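Local structure of mandelate racemase/muconate lactonizing enzyme (Roseovarius nubinhibens ISM, 3FVD) at residues A[219-224]-A[242-247]. The protein binds magnesium and is probably an enzyme of the mandelate racemase/muconate lactonizing enzyme family. Residues are numbered along the deposited sequence; the frame is centred on the assembly and turned at random.
Sequences IEQPCQ and LDECLH. With MG (magnesium ion), chain C.
With CG anti to the backbone N (chi1 -165°) and a bend at chi2 (72°), Gln221 points its amide at the type I turn Asp243-Leu246; Glu220, its CG also anti to N and its chain extended, meets Asp243 at the magnesium instead. These are neighbouring strand ends of the enolase-superfamily barrel: 218-220 and 240-242 run parallel, and metal ligands sit at their C-terminal ends, Glu220 on its strand, Asp243 and Glu244 in the loop after 240-242. Gln221 OE1 accepts two backbone N-H groups of the turn: Asp243 N at 3.0 Å, tilted 18° from the carbonyl plane, and Cys245 N at 3.3 Å, weak though nearly straight. On the amide's other branch, Gln221 NE2 donates a hydrogen bond to Cys223 O at 2.8 Å, which fixes the flip of the group. A leucine in place of Gln221 would probably leave the N-H groups of Asp243 and Cys245, and the carbonyl of Cys223, without their partner. Glu220 OE2 and Asp243 OD2 both bind magnesium, OD2 at 2.7 Å, and two waters are further ligands. The two oxygens stand 3.2 Å apart, their repulsion presumably offset by the cation, by Lys265 on Glu220 and by Lys267 and Arg270 on Asp243. Asp196, also a magnesium ligand, flanks Glu220, while Tyr59 hydrogen-bonds Glu244. Glu244 OE2 binds magnesium at 2.5 Å. The longer bond, from Glu244 OE1, leaves that oxygen 3.2 Å from Gln221 CG.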
# COMPACT_ATOMS: atom_id res chain seq x y z
N ILE A 219 26.88 0.93 2.96
CA ILE A 219 26.91 2.21 2.25
C ILE A 219 26.20 3.26 3.12
O ILE A 219 25.03 3.08 3.54
CB ILE A 219 26.16 2.12 0.95
CG1 ILE A 219 26.58 0.86 0.15
CG2 ILE A 219 26.35 3.43 0.09
CD1 ILE A 219 28.12 0.77 -0.14
N GLU A 220 26.88 4.36 3.40
CA GLU A 220 26.29 5.35 4.30
C GLU A 220 25.73 6.54 3.52
O GLU A 220 26.43 7.16 2.72
CB GLU A 220 27.32 5.79 5.34
CG GLU A 220 26.89 6.80 6.33
CD GLU A 220 28.07 7.26 7.19
OE1 GLU A 220 29.14 6.56 7.21
OE2 GLU A 220 27.94 8.35 7.83
N GLN A 221 24.46 6.84 3.75
CA GLN A 221 23.80 8.01 3.12
C GLN A 221 24.21 8.23 1.63
O GLN A 221 24.90 9.17 1.33
CB GLN A 221 24.07 9.25 4.00
CG GLN A 221 23.19 10.48 3.75
CD GLN A 221 21.78 10.32 4.21
OE1 GLN A 221 21.49 10.12 5.40
NE2 GLN A 221 20.87 10.42 3.27
N PRO A 222 23.80 7.33 0.71
CA PRO A 222 24.19 7.55 -0.70
C PRO A 222 23.64 8.87 -1.28
O PRO A 222 24.38 9.62 -2.03
CB PRO A 222 23.61 6.34 -1.46
CG PRO A 222 22.61 5.70 -0.55
CD PRO A 222 22.98 6.11 0.90
N CYS A 223 22.41 9.21 -0.89
CA CYS A 223 21.73 10.33 -1.52
C CYS A 223 21.35 11.41 -0.53
O CYS A 223 21.50 11.25 0.66
CB CYS A 223 20.48 9.82 -2.23
SG CYS A 223 20.79 8.55 -3.50
N GLN A 224 20.85 12.53 -1.05
CA GLN A 224 20.56 13.69 -0.23
C GLN A 224 19.36 13.55 0.73
O GLN A 224 19.38 14.09 1.84
CB GLN A 224 20.38 14.88 -1.16
CG GLN A 224 20.65 16.22 -0.48
CD GLN A 224 21.65 17.02 -1.28
OE1 GLN A 224 21.33 17.58 -2.35
NE2 GLN A 224 22.90 17.07 -0.79
N LEU A 242 21.82 5.32 7.45
CA LEU A 242 21.41 6.72 7.29
C LEU A 242 22.07 7.57 8.33
O LEU A 242 22.42 7.08 9.38
CB LEU A 242 19.89 6.91 7.36
CG LEU A 242 19.15 6.22 6.19
CD1 LEU A 242 17.74 6.51 6.34
CD2 LEU A 242 19.58 6.76 4.85
N ASP A 243 22.22 8.85 8.02
CA ASP A 243 22.92 9.77 8.86
C ASP A 243 22.36 11.23 8.72
O ASP A 243 21.52 11.64 9.48
CB ASP A 243 24.44 9.70 8.55
CG ASP A 243 25.30 10.69 9.39
OD1 ASP A 243 24.75 11.27 10.34
OD2 ASP A 243 26.52 10.89 9.11
N GLU A 244 22.84 11.98 7.75
CA GLU A 244 22.56 13.38 7.66
C GLU A 244 21.09 13.75 7.43
O GLU A 244 20.70 14.84 7.83
CB GLU A 244 23.39 14.02 6.52
CG GLU A 244 24.88 14.10 6.80
CD GLU A 244 25.67 12.81 6.49
OE1 GLU A 244 25.10 11.79 6.01
OE2 GLU A 244 26.90 12.80 6.81
N CYS A 245 20.29 12.91 6.76
CA CYS A 245 18.86 13.28 6.54
C CYS A 245 18.00 13.07 7.80
O CYS A 245 16.83 13.35 7.77
CB CYS A 245 18.23 12.52 5.39
SG CYS A 245 18.09 10.75 5.71
N LEU A 246 18.56 12.56 8.89
CA LEU A 246 17.75 12.29 10.06
C LEU A 246 17.77 13.46 11.09
O LEU A 246 18.59 13.48 11.98
CB LEU A 246 18.24 11.03 10.73
CG LEU A 246 18.40 9.80 9.83
CD1 LEU A 246 19.34 8.82 10.50
CD2 LEU A 246 17.07 9.17 9.57
N HIS A 247 16.83 14.37 11.02
CA HIS A 247 16.96 15.59 11.85
C HIS A 247 16.25 15.52 13.16
O HIS A 247 16.50 16.33 14.02
CB HIS A 247 16.46 16.82 11.10
CG HIS A 247 17.26 17.10 9.88
ND1 HIS A 247 18.57 17.55 9.94
CD2 HIS A 247 16.98 16.91 8.57
CE1 HIS A 247 19.04 17.66 8.71
NE2 HIS A 247 18.10 17.28 7.86
MG MG C . 27.36 10.36 6.63
O HOH W 1 27.00 10.33 4.33
O HOH W 2 29.53 11.65 6.79